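Local coordinates for protein glycoside Hydrolase (Bacteroides uniformis, PDB 5TA0) that binds agarose oligosaccharides and, as a family 86 glycoside hydrolase of a human gut bacterium, probably cleaves agarose chains, at residues 62-67 with 372-377; 393-398 with 402-407; 528-533 with 551-556. One frame throughout, in Å; residues are numbered along the deposited sequence.

Contact 1 (62-67 with 372-377); sequences SANKIA and MLKSEW. With GAL (beta-D-galactopyranose), chain C.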
loop_
_atom_site.group_PDB
_atom_site.type_symbol
_atom_site.label_atom_id
_atom_site.label_comp_id
_atom_site.label_asym_id
_atom_site.label_seq_id
_atom_site.Cartn_x
_atom_site.Cartn_y
_atom_site.Cartn_z
ATOM N N SER A 62 23.879 14.418 10.377
ATOM C CA SER A 62 24.924 14.062 11.338
ATOM C C SER A 62 25.106 12.559 11.440
ATOM O O SER A 62 24.159 11.790 11.196
ATOM C CB SER A 62 24.626 14.645 12.711
ATOM O OG SER A 62 23.458 14.100 13.278
ATOM N N ALA A 63 26.339 12.164 11.772
ATOM C CA ALA A 63 26.711 10.800 12.127
ATOM C C ALA A 63 26.607 9.804 10.985
ATOM O O ALA A 63 26.571 8.603 11.254
ATOM C CB ALA A 63 25.910 10.324 13.324
ATOM N N ASN A 64 26.615 10.270 9.742
ATOM C CA ASN A 64 26.517 9.410 8.569
ATOM C C ASN A 64 27.841 9.305 7.813
ATOM O O ASN A 64 28.554 10.304 7.662
ATOM C CB ASN A 64 25.430 9.932 7.622
ATOM C CG ASN A 64 24.095 10.121 8.322
ATOM O OD1 ASN A 64 23.693 9.309 9.137
ATOM N ND2 ASN A 64 23.399 11.212 8.013
ATOM N N LYS A 65 28.165 8.110 7.330
ATOM C CA LYS A 65 29.381 7.923 6.515
ATOM C C LYS A 65 29.361 8.816 5.274
ATOM O O LYS A 65 30.376 9.428 4.931
ATOM C CB LYS A 65 29.523 6.473 6.095
ATOM C CG LYS A 65 30.851 6.148 5.423
ATOM C CD LYS A 65 31.294 4.703 5.662
ATOM C CE LYS A 65 31.525 4.365 7.139
ATOM N NZ LYS A 65 32.187 5.441 7.944
ATOM N N ILE A 66 28.208 8.882 4.604
ATOM C CA ILE A 66 28.016 9.728 3.421
ATOM C C ILE A 66 27.720 11.169 3.865
ATOM O O ILE A 66 26.772 11.436 4.616
ATOM C CB ILE A 66 26.899 9.166 2.503
ATOM C CG1 ILE A 66 27.271 7.763 1.997
ATOM C CG2 ILE A 66 26.665 10.101 1.324
ATOM C CD1 ILE A 66 26.189 7.096 1.186
ATOM N N ALA A 67 28.554 12.106 3.402
ATOM C CA ALA A 67 28.490 13.486 3.846
ATOM C C ALA A 67 27.218 14.178 3.359
ATOM O O ALA A 67 26.554 14.853 4.143
ATOM C CB ALA A 67 29.705 14.265 3.365
ATOM N N MET A 372 11.824 3.958 7.739
ATOM C CA MET A 372 12.172 5.312 8.198
ATOM C C MET A 372 13.646 5.545 7.926
ATOM O O MET A 372 14.393 4.585 7.701
ATOM C CB MET A 372 11.827 5.446 9.663
ATOM C CG MET A 372 10.323 5.299 9.908
ATOM S SD MET A 372 9.765 5.754 11.566
ATOM C CE MET A 372 9.825 7.536 11.397
ATOM N N LEU A 373 14.107 6.786 7.947
ATOM C CA LEU A 373 15.512 7.037 7.650
ATOM C C LEU A 373 16.432 6.469 8.720
ATOM O O LEU A 373 17.363 5.731 8.401
ATOM C CB LEU A 373 15.766 8.547 7.500
ATOM C CG LEU A 373 17.215 8.931 7.153
ATOM C CD1 LEU A 373 17.554 8.478 5.766
ATOM C CD2 LEU A 373 17.414 10.440 7.275
ATOM N N LYS A 374 16.164 6.813 9.968
ATOM C CA LYS A 374 17.108 6.550 11.060
ATOM C C LYS A 374 16.437 6.278 12.393
ATOM O O LYS A 374 16.830 5.365 13.124
ATOM C CB LYS A 374 18.079 7.740 11.199
ATOM C CG LYS A 374 19.145 7.545 12.281
ATOM C CD LYS A 374 20.165 8.668 12.403
ATOM C CE LYS A 374 21.022 8.808 11.168
ATOM N NZ LYS A 374 22.023 9.910 11.296
ATOM N N SER A 375 15.464 7.098 12.759
ATOM C CA SER A 375 14.678 6.895 13.977
ATOM C C SER A 375 15.542 6.555 15.199
ATOM O O SER A 375 15.289 5.575 15.889
ATOM C CB SER A 375 13.626 5.816 13.734
ATOM O OG SER A 375 12.780 6.272 12.686
ATOM N N GLU A 376 16.545 7.395 15.449
ATOM C CA GLU A 376 17.397 7.315 16.643
ATOM C C GLU A 376 16.566 7.290 17.924
ATOM O O GLU A 376 16.870 6.559 18.864
ATOM C CB GLU A 376 18.338 8.522 16.674
ATOM C CG GLU A 376 19.420 8.448 17.732
ATOM C CD GLU A 376 20.733 7.930 17.184
ATOM O OE1 GLU A 376 21.541 7.408 17.976
ATOM O OE2 GLU A 376 20.973 8.063 15.959
ATOM N N TRP A 377 15.490 8.069 17.944
ATOM C CA TRP A 377 14.541 8.103 19.066
ATOM C C TRP A 377 13.964 6.726 19.419
ATOM O O TRP A 377 13.466 6.528 20.528
ATOM C CB TRP A 377 13.353 9.087 18.786
ATOM C CG TRP A 377 12.650 8.800 17.498
ATOM C CD1 TRP A 377 12.810 9.484 16.304
ATOM C CD2 TRP A 377 11.702 7.756 17.223
ATOM N NE1 TRP A 377 12.051 8.916 15.347
ATOM C CE2 TRP A 377 11.365 7.855 15.855
ATOM C CE3 TRP A 377 11.113 6.742 17.985
ATOM C CZ2 TRP A 377 10.450 6.986 15.251
ATOM C CZ3 TRP A 377 10.208 5.861 17.369
ATOM C CH2 TRP A 377 9.894 6.003 16.011
HETATM C C1 GAL C . 7.195 8.525 15.437
HETATM C C2 GAL C . 7.706 9.963 15.310
HETATM C C3 GAL C . 8.632 10.354 16.468
HETATM C C4 GAL C . 7.987 9.989 17.799
HETATM C C5 GAL C . 7.589 8.515 17.783
HETATM C C6 GAL C . 6.941 8.051 19.085
HETATM O O2 GAL C . 8.390 10.063 14.060
HETATM O O3 GAL C . 8.973 11.750 16.390
HETATM O O4 GAL C . 6.794 10.767 17.992
HETATM O O5 GAL C . 6.646 8.281 16.725
HETATM O O6 GAL C . 6.562 6.666 18.989
HETATM O O HOH W 1 21.761 11.947 13.195
#

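Contact 2 (393-398 with 402-407); sequences RRENEP and TGEYVY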
loop_
_atom_site.group_PDB
_atom_site.type_symbol
_atom_site.label_atom_id
_atom_site.label_comp_id
_atom_site.label_asym_id
_atom_site.label_seq_id
_atom_site.Cartn_x
_atom_site.Cartn_y
_atom_site.Cartn_z
ATOM N N ARG A 393 21.776 2.074 9.435
ATOM C CA ARG A 393 22.138 1.405 10.679
ATOM C C ARG A 393 23.598 1.736 10.993
ATOM O O ARG A 393 24.370 2.043 10.093
ATOM C CB ARG A 393 21.861 -0.088 10.578
ATOM C CG ARG A 393 22.491 -0.822 9.409
ATOM C CD ARG A 393 23.800 -1.466 9.818
ATOM N NE ARG A 393 24.507 -2.097 8.700
ATOM C CZ ARG A 393 25.782 -2.483 8.732
ATOM N NH1 ARG A 393 26.313 -3.062 7.660
ATOM N NH2 ARG A 393 26.528 -2.290 9.818
ATOM N N ARG A 394 23.967 1.694 12.260
ATOM C CA ARG A 394 25.339 2.048 12.637
ATOM C C ARG A 394 26.290 0.938 12.209
ATOM O O ARG A 394 25.920 -0.244 12.168
ATOM C CB ARG A 394 25.420 2.329 14.118
ATOM C CG ARG A 394 24.710 3.621 14.499
ATOM C CD ARG A 394 24.920 3.975 15.963
ATOM N NE ARG A 394 24.386 5.279 16.391
ATOM C CZ ARG A 394 25.049 6.436 16.427
ATOM N NH1 ARG A 394 24.435 7.532 16.858
ATOM N NH2 ARG A 394 26.306 6.543 16.029
ATOM N N GLU A 395 27.510 1.326 11.853
ATOM C CA GLU A 395 28.445 0.380 11.244
ATOM C C GLU A 395 28.760 -0.823 12.125
ATOM O O GLU A 395 29.021 -1.890 11.597
ATOM C CB GLU A 395 29.727 1.051 10.752
ATOM C CG GLU A 395 30.583 1.726 11.797
ATOM C CD GLU A 395 31.664 2.628 11.195
ATOM O OE1 GLU A 395 31.936 3.710 11.783
ATOM O OE2 GLU A 395 32.220 2.276 10.119
ATOM N N ASN A 396 28.692 -0.690 13.443
ATOM C CA ASN A 396 29.024 -1.836 14.302
ATOM C C ASN A 396 27.825 -2.677 14.716
ATOM O O ASN A 396 27.969 -3.634 15.473
ATOM C CB ASN A 396 29.797 -1.355 15.523
ATOM C CG ASN A 396 31.137 -0.735 15.160
ATOM O OD1 ASN A 396 31.814 -1.184 14.229
ATOM N ND2 ASN A 396 31.495 0.330 15.847
ATOM N N GLU A 397 26.615 -2.328 14.259
ATOM C CA GLU A 397 25.465 -3.191 14.478
ATOM C C GLU A 397 25.676 -4.484 13.666
ATOM O O GLU A 397 26.217 -4.420 12.569
ATOM C CB GLU A 397 24.140 -2.522 14.022
ATOM C CG GLU A 397 23.714 -1.327 14.861
ATOM C CD GLU A 397 22.368 -0.777 14.447
ATOM O OE1 GLU A 397 22.326 0.421 14.110
ATOM O OE2 GLU A 397 21.383 -1.521 14.461
ATOM N N PRO A 398 25.276 -5.646 14.183
ATOM C CA PRO A 398 24.463 -5.827 15.402
ATOM C C PRO A 398 25.189 -5.926 16.753
ATOM O O PRO A 398 24.525 -5.962 17.784
ATOM C CB PRO A 398 23.781 -7.169 15.141
ATOM C CG PRO A 398 24.793 -7.903 14.340
ATOM C CD PRO A 398 25.393 -6.902 13.421
ATOM N N THR A 402 27.066 1.475 17.705
ATOM C CA THR A 402 28.186 2.428 17.673
ATOM C C THR A 402 28.709 2.521 16.263
ATOM O O THR A 402 28.473 1.626 15.439
ATOM C CB THR A 402 29.349 2.010 18.613
ATOM O OG1 THR A 402 29.909 0.762 18.163
ATOM C CG2 THR A 402 28.883 1.941 20.087
ATOM N N GLY A 403 29.447 3.595 15.999
ATOM C CA GLY A 403 30.009 3.839 14.690
ATOM C C GLY A 403 29.068 4.709 13.868
ATOM O O GLY A 403 27.926 4.964 14.270
ATOM N N GLU A 404 29.557 5.165 12.728
ATOM C CA GLU A 404 28.763 6.008 11.847
ATOM C C GLU A 404 27.709 5.190 11.132
ATOM O O GLU A 404 27.844 3.987 10.946
ATOM C CB GLU A 404 29.652 6.676 10.806
ATOM C CG GLU A 404 30.706 7.592 11.403
ATOM C CD GLU A 404 31.183 8.634 10.417
ATOM O OE1 GLU A 404 31.752 8.232 9.367
ATOM O OE2 GLU A 404 30.964 9.835 10.699
ATOM N N TYR A 405 26.669 5.879 10.677
ATOM C CA TYR A 405 25.596 5.216 9.955
ATOM C C TYR A 405 25.954 4.923 8.500
ATOM O O TYR A 405 26.540 5.757 7.800
ATOM C CB TYR A 405 24.336 6.086 9.994
ATOM C CG TYR A 405 23.571 6.023 11.282
ATOM C CD1 TYR A 405 23.784 6.927 12.307
ATOM C CD2 TYR A 405 22.598 5.054 11.466
ATOM C CE1 TYR A 405 23.042 6.877 13.477
ATOM C CE2 TYR A 405 21.851 4.993 12.623
ATOM C CZ TYR A 405 22.058 5.913 13.624
ATOM O OH TYR A 405 21.316 5.864 14.757
ATOM N N VAL A 406 25.548 3.748 8.055
ATOM C CA VAL A 406 25.671 3.284 6.685
ATOM C C VAL A 406 24.296 2.721 6.265
ATOM O O VAL A 406 23.436 2.490 7.104
ATOM C CB VAL A 406 26.733 2.181 6.558
ATOM C CG1 VAL A 406 28.100 2.734 6.945
ATOM C CG2 VAL A 406 26.404 0.937 7.395
ATOM N N TYR A 407 24.097 2.462 4.982
ATOM C CA TYR A 407 22.810 1.892 4.549
ATOM C C TYR A 407 22.588 0.527 5.164
ATOM O O TYR A 407 23.513 -0.296 5.255
ATOM C CB TYR A 407 22.728 1.759 3.040
ATOM C CG TYR A 407 22.563 3.065 2.295
ATOM C CD1 TYR A 407 21.515 3.938 2.595
ATOM C CD2 TYR A 407 23.413 3.403 1.255
ATOM C CE1 TYR A 407 21.347 5.121 1.899
ATOM C CE2 TYR A 407 23.259 4.595 0.556
ATOM C CZ TYR A 407 22.218 5.453 0.877
ATOM O OH TYR A 407 22.032 6.647 0.196
HETATM O O HOH W 2 23.831 -2.981 5.942
#

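Contact 3 (528-533 with 551-556); sequences VKYYAT and NVKKTE. With EDO (1,2-ethanediol), chain I.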
loop_
_atom_site.group_PDB
_atom_site.type_symbol
_atom_site.label_atom_id
_atom_site.label_comp_id
_atom_site.label_asym_id
_atom_site.label_seq_id
_atom_site.Cartn_x
_atom_site.Cartn_y
_atom_site.Cartn_z
ATOM N N VAL A 528 -10.620 -2.360 -17.760
ATOM C CA VAL A 528 -11.721 -1.781 -16.993
ATOM C C VAL A 528 -12.169 -2.814 -15.972
ATOM O O VAL A 528 -12.312 -4.005 -16.295
ATOM C CB VAL A 528 -12.900 -1.320 -17.898
ATOM C CG1 VAL A 528 -13.948 -0.606 -17.094
ATOM C CG2 VAL A 528 -12.413 -0.350 -18.976
ATOM N N LYS A 529 -12.401 -2.370 -14.745
ATOM C CA LYS A 529 -12.868 -3.229 -13.653
ATOM C C LYS A 529 -14.321 -2.919 -13.341
ATOM O O LYS A 529 -14.694 -1.743 -13.160
ATOM C CB LYS A 529 -11.994 -3.025 -12.431
ATOM C CG LYS A 529 -12.270 -3.991 -11.316
ATOM C CD LYS A 529 -11.210 -3.850 -10.251
ATOM C CE LYS A 529 -11.410 -4.834 -9.121
ATOM N NZ LYS A 529 -10.247 -4.750 -8.200
ATOM N N TYR A 530 -15.138 -3.970 -13.273
ATOM C CA TYR A 530 -16.579 -3.855 -13.067
ATOM C C TYR A 530 -16.985 -4.543 -11.776
ATOM O O TYR A 530 -16.415 -5.572 -11.412
ATOM C CB TYR A 530 -17.337 -4.439 -14.251
ATOM C CG TYR A 530 -17.158 -3.681 -15.535
ATOM C CD1 TYR A 530 -17.978 -2.609 -15.855
ATOM C CD2 TYR A 530 -16.170 -4.033 -16.441
ATOM C CE1 TYR A 530 -17.803 -1.883 -17.029
ATOM C CE2 TYR A 530 -16.012 -3.331 -17.639
ATOM C CZ TYR A 530 -16.815 -2.254 -17.916
ATOM O OH TYR A 530 -16.669 -1.563 -19.106
ATOM N N TYR A 531 -17.972 -3.961 -11.105
ATOM C CA TYR A 531 -18.434 -4.441 -9.810
ATOM C C TYR A 531 -19.822 -5.044 -9.939
ATOM O O TYR A 531 -20.566 -4.707 -10.849
ATOM C CB TYR A 531 -18.417 -3.278 -8.809
ATOM C CG TYR A 531 -17.019 -2.753 -8.635
ATOM C CD1 TYR A 531 -16.159 -3.316 -7.706
ATOM C CD2 TYR A 531 -16.539 -1.748 -9.452
ATOM C CE1 TYR A 531 -14.834 -2.887 -7.593
ATOM C CE2 TYR A 531 -15.230 -1.291 -9.338
ATOM C CZ TYR A 531 -14.391 -1.867 -8.397
ATOM O OH TYR A 531 -13.065 -1.453 -8.299
ATOM N N ALA A 532 -20.153 -5.941 -9.038
ATOM C CA ALA A 532 -21.483 -6.561 -9.001
ATOM C C ALA A 532 -22.490 -5.651 -8.302
ATOM O O ALA A 532 -22.153 -4.677 -7.613
ATOM C CB ALA A 532 -21.408 -7.898 -8.296
ATOM N N THR A 533 -23.770 -5.984 -8.452
ATOM C CA THR A 533 -24.816 -5.237 -7.804
ATOM C C THR A 533 -24.928 -5.493 -6.306
ATOM O O THR A 533 -25.526 -4.708 -5.611
ATOM C CB THR A 533 -26.199 -5.517 -8.414
ATOM O OG1 THR A 533 -26.517 -6.904 -8.254
ATOM C CG2 THR A 533 -26.222 -5.167 -9.919
ATOM N N ASN A 551 -23.573 -3.300 -17.505
ATOM C CA ASN A 551 -22.993 -2.202 -18.276
ATOM C C ASN A 551 -21.518 -2.439 -18.652
ATOM O O ASN A 551 -20.737 -1.501 -18.732
ATOM C CB ASN A 551 -23.171 -0.840 -17.559
ATOM C CG ASN A 551 -24.322 0.005 -18.107
ATOM O OD1 ASN A 551 -24.732 -0.074 -19.291
ATOM N ND2 ASN A 551 -24.803 0.897 -17.261
ATOM N N VAL A 552 -21.163 -3.703 -18.891
ATOM C CA VAL A 552 -19.815 -4.055 -19.319
ATOM C C VAL A 552 -19.652 -3.698 -20.792
ATOM O O VAL A 552 -20.469 -4.070 -21.621
ATOM C CB VAL A 552 -19.544 -5.554 -19.112
ATOM C CG1 VAL A 552 -18.215 -5.981 -19.743
ATOM C CG2 VAL A 552 -19.595 -5.901 -17.622
ATOM N N LYS A 553 -18.601 -2.957 -21.094
ATOM C CA LYS A 553 -18.328 -2.525 -22.455
ATOM C C LYS A 553 -17.359 -3.504 -23.106
ATOM O O LYS A 553 -16.262 -3.736 -22.610
ATOM C CB LYS A 553 -17.787 -1.093 -22.445
ATOM C CG LYS A 553 -18.623 -0.095 -21.640
ATOM C CD LYS A 553 -20.118 -0.014 -21.992
ATOM C CE LYS A 553 -20.362 0.225 -23.487
ATOM N NZ LYS A 553 -21.753 0.627 -23.863
ATOM N N LYS A 554 -17.809 -4.157 -24.162
ATOM C CA LYS A 554 -16.939 -5.015 -24.951
ATOM C C LYS A 554 -16.554 -4.367 -26.268
ATOM O O LYS A 554 -17.227 -3.451 -26.758
ATOM C CB LYS A 554 -17.614 -6.353 -25.220
ATOM C CG LYS A 554 -17.837 -7.209 -23.979
ATOM C CD LYS A 554 -18.505 -8.521 -24.342
ATOM C CE LYS A 554 -17.560 -9.449 -25.101
ATOM N NZ LYS A 554 -18.311 -10.572 -25.719
ATOM N N THR A 555 -15.432 -4.843 -26.807
ATOM C CA THR A 555 -14.931 -4.491 -28.134
ATOM C C THR A 555 -14.770 -5.802 -28.903
ATOM O O THR A 555 -15.147 -6.868 -28.415
ATOM C CB THR A 555 -13.600 -3.740 -28.028
ATOM O OG1 THR A 555 -12.659 -4.483 -27.252
ATOM C CG2 THR A 555 -13.793 -2.380 -27.348
ATOM N N GLU A 556 -14.271 -5.741 -30.128
ATOM C CA GLU A 556 -14.161 -6.956 -30.938
ATOM C C GLU A 556 -13.213 -7.989 -30.331
ATOM O O GLU A 556 -13.514 -9.189 -30.325
ATOM C CB GLU A 556 -13.679 -6.629 -32.346
ATOM C CG GLU A 556 -13.761 -7.828 -33.288
ATOM C CD GLU A 556 -13.525 -7.482 -34.747
ATOM O OE1 GLU A 556 -13.237 -6.308 -35.066
ATOM O OE2 GLU A 556 -13.614 -8.420 -35.585
HETATM C C1 EDO I . -26.123 -1.004 -6.420
HETATM O O1 EDO I . -25.019 -1.862 -6.145
HETATM C C2 EDO I . -26.164 -0.738 -7.910
HETATM O O2 EDO I . -26.057 -1.966 -8.628
HETATM O O HOH W 3 -14.695 -2.413 -20.677
#

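Contact 1 (62-67 with 372-377)
Lys-374 reaches across to Asn-64 with nearly the whole length of its side chain. CB sends CG anti to the backbone N (chi1 -178°), straight out toward the 62-67 loop. CG and CD then pass over a face of the Tyr-405 ring. The one bend, at chi3, sets Lys-374 CE over that face, 3.5 Å from Tyr-405 CD1. CE is also 3.4 Å from Asn-64 OD1. At the tip NZ donates to Asn-64 OD1 over 2.8 Å, tilted 24° from the carbonyl plane, and to a water 2.8 Å from NZ that is also hydrogen-bonded to Ser-62 OG. Tyr-59 O takes a further bond from NZ and also accepts from Asn-64 ND2, which steadies the amide. Ser-62 O lies 2.8 Å from NZ too, at an angle too poor for a hydrogen bond.

Farther along the same segment Trp-377 serves the glycan pocket. A galactose lies over one face of the indole, Ser-375 CB over the opposite face, and Met-372 CE sits at the edge.

The three bonds named from the ammonium all go to neutral oxygens, so its charge is probably offset here by carbonyl and water dipoles as it ties the 62-67 loop to a sugar-binding one.

Contact 2 (393-398 with 402-407)
Arg-394 lies across the ring of Tyr-405, its CG in a CH-pi contact 3.6 Å from the ring centroid and almost on the normal. With CG anti to the carbonyl carbon (chi1 -70°) and the chain extended as far as NE, the guanidinium comes to lie over the rim of the ring at CE1, beside the hydroxyl, its plane turned 45° from that of the ring. NH2 bends back to donate to Gly-403 O (2.9 Å), while NH1 pairs with Glu-376, which also binds Tyr-405 OH.

This is a two-stranded beta hairpin. Arg-393 and Val-406 form an antiparallel hydrogen-bonded pair, and beyond it a type I turn from Arg-394 to Glu-397 leads the chain out of the strand. Arg-393 takes a different shape from its neighbour: chi1 of 54° and a bend at chi2 fold the chain over the strand, so that Val-406 CG2 covers the centre of one guanidinium face, 3.7 Å from CZ. Its NH2 donates to Arg-394 O (3.2 Å) from the opposite face of that carbonyl to Glu-397 N, and a water links NE to Tyr-407 O.

Toward the loop end, Glu-395 arches over Gly-403, its CG packed on Gly-403 CA, and receives Glu-404 N on OE1 (2.9 Å), from above the carboxylate plane; its own N donates to Glu-404 O. Asn-396 N donates to Thr-402 O, and its ND2 gives a hydrogen to Thr-402 OG1 (2.8 Å), close to the amide plane.

Two backbone bonds pin the strand pair, and the loop end is held by two more together with the side chains of Arg-394, Glu-395 and Asn-396; the two arginines lie against apolar or aromatic surface and spend their N-H groups on carbonyls, water and one carboxylate.

Contact 3 (528-533 with 551-556)
Tyr-530 lays one face of its ring against Val-552, and this is where the packing is close. Val-552 CA stands over the ring in a CH-pi contact, 4.0 Å from the centroid and offset toward the rim, while CG2 meets Tyr-530 CG at 3.9 Å. Near the hydroxyl end of the ring, CE1 comes within 3.4 Å of Asn-551 O. The Tyr-530 side chain, CG anti to the carbonyl carbon (chi1 -66°), reaches far enough for OH to accept from Lys-553 N over 3.1 Å at a nearly straight 163°.

Strand 523-538, which carries Tyr-530, belongs to the five-stranded sheet of the C-terminal beta domains, whereas 551-556 is the link by which the chain leaves strand 545-549 of a separate antiparallel sheet for strand 558-568. The ring also touches Ile-549, and Val-552 touches Met-637 of the neighbouring strand 631-642.

Past the hydroxyl the contact opens out. A water in the plane of the ring bridges Tyr-530 OH (2.7 Å) and Lys-553 O (2.8 Å). The exposed side chains of Asn-551 and Lys-553 lead away from the strand, Lys-553 leaving only its first carbons beside the hydroxyl.

How the contacts relate
From the N terminus, the chain passes strand 50-51 and enters the 62-67 loop, which meets 372-377 only after some 300 residues of the alpha/beta barrel; contact 1 thereby joins loops following the first and last strands of the barrel sheet. Contact 2 comes next and closes a short hairpin loop. The two sit side by side: Ala-63 O meets Tyr-405 N and Glu-376 OE2 meets Tyr-405 OH, so the hairpin is fastened to both halves of contact 1. Contact 3 closes a loop of 17 residues in the C-terminal beta domains, its centre about 50 Å from that of contact 1. All three follow in series, none nesting or crossing.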